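PDB 6JIX: taurine:2-oxoglutarate aminotransferase from Bifidobacterium kashiwanohense PV20-2, which probably transfers the amino group of taurine to 2-oxoglutarate, using pyridoxal 5'-phosphate as cofactor. Local coordinates for residues T131-H144 / L205-E219. Residues are numbered along the deposited sequence; the frame is centred on the assembly and turned at random.
With PLP (pyridoxal-5'-phosphate), chain G.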
loop_
_atom_site.group_PDB
_atom_site.type_symbol
_atom_site.label_atom_id
_atom_site.label_comp_id
_atom_site.label_asym_id
_atom_site.label_seq_id
_atom_site.Cartn_x
_atom_site.Cartn_y
_atom_site.Cartn_z
ATOM N N THR A 131 -20.961 -5.203 -10.173
ATOM C CA THR A 131 -22.281 -5.757 -9.903
ATOM C C THR A 131 -23.304 -4.683 -9.553
ATOM O O THR A 131 -24.508 -4.946 -9.617
ATOM C CB THR A 131 -22.231 -6.778 -8.756
ATOM O OG1 THR A 131 -21.860 -6.111 -7.542
ATOM C CG2 THR A 131 -21.239 -7.901 -9.042
ATOM N N GLY A 132 -22.861 -3.494 -9.154
ATOM C CA GLY A 132 -23.805 -2.518 -8.658
ATOM C C GLY A 132 -24.421 -2.835 -7.312
ATOM O O GLY A 132 -25.377 -2.166 -6.913
ATOM N N ARG A 133 -23.930 -3.844 -6.611
ATOM C CA ARG A 133 -24.516 -4.258 -5.346
ATOM C C ARG A 133 -23.627 -3.810 -4.192
ATOM O O ARG A 133 -22.410 -3.714 -4.357
ATOM C CB ARG A 133 -24.688 -5.782 -5.294
ATOM C CG ARG A 133 -25.302 -6.406 -6.541
ATOM C CD ARG A 133 -25.152 -7.908 -6.500
ATOM N NE ARG A 133 -25.901 -8.546 -7.565
ATOM C CZ ARG A 133 -26.095 -9.854 -7.650
ATOM N NH1 ARG A 133 -25.596 -10.663 -6.728
ATOM N NH2 ARG A 133 -26.785 -10.352 -8.663
ATOM N N PRO A 134 -24.179 -3.561 -3.001
ATOM C CA PRO A 134 -23.357 -2.936 -1.947
ATOM C C PRO A 134 -22.553 -3.888 -1.063
ATOM O O PRO A 134 -21.496 -3.498 -0.562
ATOM C CB PRO A 134 -24.401 -2.178 -1.116
ATOM C CG PRO A 134 -25.665 -3.010 -1.258
ATOM C CD PRO A 134 -25.599 -3.692 -2.607
ATOM N N LYS A 135 -23.019 -5.120 -0.860
ATOM C CA LYS A 135 -22.549 -5.953 0.244
ATOM C C LYS A 135 -21.393 -6.862 -0.152
ATOM O O LYS A 135 -21.360 -7.402 -1.261
ATOM C CB LYS A 135 -23.699 -6.809 0.781
ATOM C CG LYS A 135 -24.667 -6.054 1.671
ATOM C CD LYS A 135 -25.875 -6.906 2.022
ATOM C CE LYS A 135 -27.111 -6.034 2.270
ATOM N NZ LYS A 135 -28.080 -6.684 3.193
ATOM N N ILE A 136 -20.484 -7.074 0.799
ATOM C CA ILE A 136 -19.369 -8.012 0.688
ATOM C C ILE A 136 -19.525 -9.044 1.799
ATOM O O ILE A 136 -19.622 -8.676 2.977
ATOM C CB ILE A 136 -18.002 -7.316 0.823
ATOM C CG1 ILE A 136 -17.802 -6.235 -0.247
ATOM C CG2 ILE A 136 -16.883 -8.363 0.855
ATOM C CD1 ILE A 136 -17.675 -6.755 -1.672
ATOM N N PHE A 137 -19.555 -10.325 1.432
ATOM C CA PHE A 137 -19.484 -11.414 2.402
ATOM C C PHE A 137 -18.037 -11.861 2.572
ATOM O O PHE A 137 -17.302 -12.020 1.587
ATOM C CB PHE A 137 -20.334 -12.611 1.948
ATOM C CG PHE A 137 -21.762 -12.579 2.436
ATOM C CD1 PHE A 137 -22.539 -11.443 2.288
ATOM C CD2 PHE A 137 -22.326 -13.694 3.032
ATOM C CE1 PHE A 137 -23.853 -11.409 2.743
ATOM C CE2 PHE A 137 -23.652 -13.675 3.486
ATOM C CZ PHE A 137 -24.415 -12.524 3.344
ATOM N N SER A 138 -17.632 -12.101 3.820
ATOM C CA SER A 138 -16.309 -12.669 4.050
ATOM C C SER A 138 -16.317 -13.469 5.343
ATOM O O SER A 138 -17.221 -13.335 6.176
ATOM C CB SER A 138 -15.218 -11.597 4.089
ATOM O OG SER A 138 -15.588 -10.521 4.917
ATOM N N CYS A 139 -15.279 -14.291 5.508
ATOM C CA CYS A 139 -15.252 -15.260 6.594
ATOM C C CYS A 139 -14.759 -14.624 7.884
ATOM O O CYS A 139 -13.861 -13.773 7.871
ATOM C CB CYS A 139 -14.347 -16.437 6.248
ATOM S SG CYS A 139 -14.667 -17.196 4.676
ATOM N N TYR A 140 -15.338 -15.070 9.003
ATOM C CA TYR A 140 -14.846 -14.669 10.320
ATOM C C TYR A 140 -13.415 -15.153 10.549
ATOM O O TYR A 140 -12.600 -14.441 11.147
ATOM C CB TYR A 140 -15.768 -15.213 11.414
ATOM C CG TYR A 140 -16.957 -14.342 11.749
ATOM C CD1 TYR A 140 -16.790 -13.037 12.189
ATOM C CD2 TYR A 140 -18.257 -14.828 11.637
ATOM C CE1 TYR A 140 -17.899 -12.232 12.501
ATOM C CE2 TYR A 140 -19.366 -14.035 11.951
ATOM C CZ TYR A 140 -19.184 -12.743 12.386
ATOM O OH TYR A 140 -20.281 -11.951 12.697
ATOM N N ARG A 141 -13.086 -16.358 10.076
ATOM C CA ARG A 141 -11.729 -16.896 10.206
ATOM C C ARG A 141 -10.946 -16.518 8.954
ATOM O O ARG A 141 -10.753 -17.311 8.026
ATOM C CB ARG A 141 -11.764 -18.404 10.403
ATOM C CG ARG A 141 -11.960 -18.881 11.825
ATOM C CD ARG A 141 -12.450 -20.333 11.813
ATOM N NE ARG A 141 -12.616 -20.901 13.148
ATOM C CZ ARG A 141 -13.586 -21.745 13.485
ATOM N NH1 ARG A 141 -14.479 -22.123 12.584
ATOM N NH2 ARG A 141 -13.657 -22.220 14.722
ATOM N N SER A 142 -10.457 -15.284 8.948
ATOM C CA SER A 142 -9.777 -14.756 7.772
ATOM C C SER A 142 -9.038 -13.479 8.142
ATOM O O SER A 142 -9.394 -12.791 9.110
ATOM C CB SER A 142 -10.769 -14.480 6.629
ATOM O OG SER A 142 -11.414 -13.217 6.770
ATOM N N TYR A 143 -7.992 -13.189 7.370
ATOM C CA TYR A 143 -7.306 -11.902 7.413
ATOM C C TYR A 143 -7.063 -11.420 5.990
ATOM O O TYR A 143 -6.555 -12.178 5.152
ATOM C CB TYR A 143 -5.978 -11.982 8.171
ATOM C CG TYR A 143 -5.261 -10.650 8.263
ATOM C CD1 TYR A 143 -5.733 -9.641 9.097
ATOM C CD2 TYR A 143 -4.113 -10.393 7.503
ATOM C CE1 TYR A 143 -5.079 -8.407 9.191
ATOM C CE2 TYR A 143 -3.448 -9.165 7.589
ATOM C CZ TYR A 143 -3.935 -8.166 8.438
ATOM O OH TYR A 143 -3.287 -6.934 8.527
ATOM N N HIS A 144 -7.425 -10.154 5.725
ATOM C CA HIS A 144 -7.299 -9.558 4.397
ATOM C C HIS A 144 -6.554 -8.232 4.362
ATOM O O HIS A 144 -6.522 -7.589 3.308
ATOM C CB HIS A 144 -8.684 -9.353 3.770
ATOM C CG HIS A 144 -9.440 -10.625 3.565
ATOM N ND1 HIS A 144 -9.117 -11.531 2.579
ATOM C CD2 HIS A 144 -10.500 -11.150 4.230
ATOM C CE1 HIS A 144 -9.955 -12.553 2.635
ATOM N NE2 HIS A 144 -10.807 -12.343 3.624
ATOM N N LEU A 205 -26.995 -15.777 2.988
ATOM C CA LEU A 205 -27.159 -15.010 1.756
ATOM C C LEU A 205 -28.628 -14.688 1.516
ATOM O O LEU A 205 -28.986 -13.548 1.204
ATOM C CB LEU A 205 -26.574 -15.768 0.568
ATOM C CG LEU A 205 -25.051 -15.854 0.468
ATOM C CD1 LEU A 205 -24.658 -16.898 -0.569
ATOM C CD2 LEU A 205 -24.467 -14.478 0.132
ATOM N N GLN A 206 -29.505 -15.681 1.683
ATOM C CA GLN A 206 -30.931 -15.432 1.474
ATOM C C GLN A 206 -31.457 -14.377 2.434
ATOM O O GLN A 206 -32.265 -13.530 2.044
ATOM C CB GLN A 206 -31.733 -16.722 1.651
ATOM C CG GLN A 206 -32.043 -17.442 0.359
ATOM C CD GLN A 206 -32.293 -18.917 0.571
ATOM O OE1 GLN A 206 -33.255 -19.306 1.231
ATOM N NE2 GLN A 206 -31.427 -19.748 0.013
ATOM N N TYR A 207 -31.005 -14.396 3.690
ATOM C CA TYR A 207 -31.493 -13.439 4.677
ATOM C C TYR A 207 -30.848 -12.058 4.546
ATOM O O TYR A 207 -31.323 -11.108 5.176
ATOM C CB TYR A 207 -31.301 -14.006 6.097
ATOM C CG TYR A 207 -32.526 -14.774 6.594
ATOM C CD1 TYR A 207 -33.559 -14.129 7.287
ATOM C CD2 TYR A 207 -32.665 -16.137 6.338
ATOM C CE1 TYR A 207 -34.685 -14.830 7.707
ATOM C CE2 TYR A 207 -33.780 -16.844 6.756
ATOM C CZ TYR A 207 -34.786 -16.198 7.439
ATOM O OH TYR A 207 -35.886 -16.932 7.844
ATOM N N GLU A 208 -29.807 -11.909 3.725
ATOM C CA GLU A 208 -29.244 -10.602 3.425
ATOM C C GLU A 208 -29.692 -10.053 2.074
ATOM O O GLU A 208 -29.388 -8.895 1.765
ATOM C CB GLU A 208 -27.716 -10.667 3.467
ATOM C CG GLU A 208 -27.131 -10.902 4.847
ATOM C CD GLU A 208 -27.295 -9.705 5.738
ATOM O OE1 GLU A 208 -27.865 -8.701 5.243
ATOM O OE2 GLU A 208 -26.848 -9.756 6.914
ATOM N N GLY A 209 -30.410 -10.848 1.271
ATOM C CA GLY A 209 -30.793 -10.466 -0.072
ATOM C C GLY A 209 -29.680 -10.723 -1.074
ATOM O O GLY A 209 -28.762 -9.901 -1.243
ATOM N N PRO A 210 -29.726 -11.881 -1.752
ATOM C CA PRO A 210 -28.608 -12.245 -2.645
ATOM C C PRO A 210 -28.368 -11.233 -3.753
ATOM O O PRO A 210 -27.231 -11.086 -4.212
ATOM C CB PRO A 210 -29.030 -13.616 -3.193
ATOM C CG PRO A 210 -29.964 -14.174 -2.142
ATOM C CD PRO A 210 -30.697 -12.978 -1.599
ATOM N N ASP A 211 -29.405 -10.516 -4.181
ATOM C CA ASP A 211 -29.285 -9.443 -5.166
ATOM C C ASP A 211 -28.492 -8.250 -4.657
ATOM O O ASP A 211 -28.175 -7.365 -5.455
ATOM C CB ASP A 211 -30.676 -8.962 -5.607
ATOM C CG ASP A 211 -31.261 -9.824 -6.712
ATOM O OD1 ASP A 211 -30.591 -10.816 -7.101
ATOM O OD2 ASP A 211 -32.375 -9.516 -7.196
ATOM N N SER A 212 -28.208 -8.177 -3.357
ATOM C CA SER A 212 -27.440 -7.072 -2.800
ATOM C C SER A 212 -26.001 -7.445 -2.460
ATOM O O SER A 212 -25.273 -6.600 -1.917
ATOM C CB SER A 212 -28.131 -6.532 -1.546
ATOM O OG SER A 212 -27.919 -7.406 -0.450
ATOM N N VAL A 213 -25.576 -8.670 -2.760
ATOM C CA VAL A 213 -24.237 -9.140 -2.424
ATOM C C VAL A 213 -23.389 -9.062 -3.678
ATOM O O VAL A 213 -23.619 -9.815 -4.629
ATOM C CB VAL A 213 -24.237 -10.570 -1.879
ATOM C CG1 VAL A 213 -22.786 -10.997 -1.629
ATOM C CG2 VAL A 213 -25.064 -10.666 -0.617
ATOM N N ALA A 214 -22.406 -8.150 -3.674
ATOM C CA ALA A 214 -21.543 -7.980 -4.838
ATOM C C ALA A 214 -20.516 -9.095 -4.940
ATOM O O ALA A 214 -20.210 -9.564 -6.043
ATOM C CB ALA A 214 -20.830 -6.634 -4.777
ATOM N N ALA A 215 -20.009 -9.560 -3.803
ATOM C CA ALA A 215 -18.897 -10.495 -3.823
ATOM C C ALA A 215 -18.820 -11.265 -2.509
ATOM O O ALA A 215 -19.134 -10.742 -1.433
ATOM C CB ALA A 215 -17.570 -9.759 -4.074
ATOM N N ILE A 216 -18.386 -12.511 -2.618
ATOM C CA ILE A 216 -17.909 -13.271 -1.482
ATOM C C ILE A 216 -16.393 -13.284 -1.577
ATOM O O ILE A 216 -15.830 -13.688 -2.605
ATOM C CB ILE A 216 -18.478 -14.694 -1.483
ATOM C CG1 ILE A 216 -19.970 -14.672 -1.163
ATOM C CG2 ILE A 216 -17.724 -15.574 -0.484
ATOM C CD1 ILE A 216 -20.560 -16.059 -1.098
ATOM N N LEU A 217 -15.728 -12.831 -0.519
ATOM C CA LEU A 217 -14.277 -12.740 -0.500
ATOM C C LEU A 217 -13.719 -13.740 0.509
ATOM O O LEU A 217 -14.049 -13.678 1.700
ATOM C CB LEU A 217 -13.848 -11.312 -0.156
ATOM C CG LEU A 217 -12.427 -11.061 0.348
ATOM C CD1 LEU A 217 -11.386 -11.369 -0.734
ATOM C CD2 LEU A 217 -12.320 -9.626 0.802
ATOM N N MET A 218 -12.889 -14.669 0.038
ATOM C CA MET A 218 -12.304 -15.658 0.940
ATOM C C MET A 218 -10.882 -15.984 0.528
ATOM O O MET A 218 -10.561 -16.012 -0.661
ATOM C CB MET A 218 -13.152 -16.940 1.099
ATOM C CG MET A 218 -13.964 -17.386 -0.047
ATOM S SD MET A 218 -15.374 -18.378 0.549
ATOM C CE MET A 218 -14.634 -19.624 1.597
ATOM N N GLU A 219 -10.018 -16.133 1.534
ATOM C CA GLU A 219 -8.719 -16.765 1.325
ATOM C C GLU A 219 -8.902 -18.150 0.729
ATOM O O GLU A 219 -9.661 -18.978 1.259
ATOM C CB GLU A 219 -7.963 -16.901 2.647
ATOM C CG GLU A 219 -7.391 -15.640 3.237
ATOM C CD GLU A 219 -6.770 -15.879 4.617
ATOM O OE1 GLU A 219 -5.538 -16.106 4.676
ATOM O OE2 GLU A 219 -7.503 -15.834 5.633
HETATM N N1 PLP G . -4.414 -11.367 2.706
HETATM C C2 PLP G . -3.802 -12.390 3.310
HETATM C C2A PLP G . -4.272 -13.816 3.084
HETATM C C3 PLP G . -2.703 -12.161 4.175
HETATM O O3 PLP G . -2.053 -13.198 4.817
HETATM C C4 PLP G . -2.253 -10.877 4.389
HETATM C C4A PLP G . -1.042 -10.663 5.343
HETATM O O4A PLP G . -0.805 -11.471 6.241
HETATM C C5 PLP G . -2.937 -9.815 3.720
HETATM C C6 PLP G . -4.018 -10.092 2.871
HETATM C C5A PLP G . -2.455 -8.333 3.931
HETATM O O4P PLP G . -1.335 -8.182 3.118
HETATM P P PLP G . -0.340 -6.912 3.338
HETATM O O1P PLP G . 0.637 -6.836 2.248
HETATM O O2P PLP G . -1.067 -5.631 3.233
HETATM O O3P PLP G . 0.378 -7.047 4.854
HETATM O O HOH W 1 -12.862 -14.303 4.031
#
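The Phe-137 ring takes Leu-205 CD2 over one face in a CH-pi contact. Glu-208 lies at the ring's edge, with CG 3.5 Å from Phe-137 CZ. The His-144 ring carries Leu-217 CG over one face, and at its edge a water bound to NE2. This water accepts from Cys-139 N and donates to Leu-217 O, bridging the strands. The cofactor's C4A lies at the edge of the Tyr-143 ring. The Arg-133 guanidinium has Asp-211 over one face and Val-213 O at its edge. The arginine chain is extended from CG to NE (chi3 171°). This puts NH1 3.0 Å from Val-213 O, in a nearly straight bond. NH1 also bonds Tyr-245 O. A leucine in place of Arg-133 would probably leave both oxygens without this shared donor. Lys-135 NZ meets Glu-208 twice, in a salt bridge to OE1 and a hydrogen bond to the backbone O. Strands 135-139 and 213-219 run parallel, with Phe-137 N bonded to Ala-215 O. A beta bulge shifts the register between Lys-135 and Ile-136. At the end of strand 213-219, Glu-219 OE2 accepts from Tyr-143 N above the carboxylate plane, and OE1 from Gly-223 N. Asp-252 binds His-144 ND1. The paired strands belong to the seven-stranded sheet of the class-III aminotransferase fold. Glu-219 at the end of one, and Tyr-143 and His-144 in the loop after the other, lie in the pyridoxal-phosphate pocket.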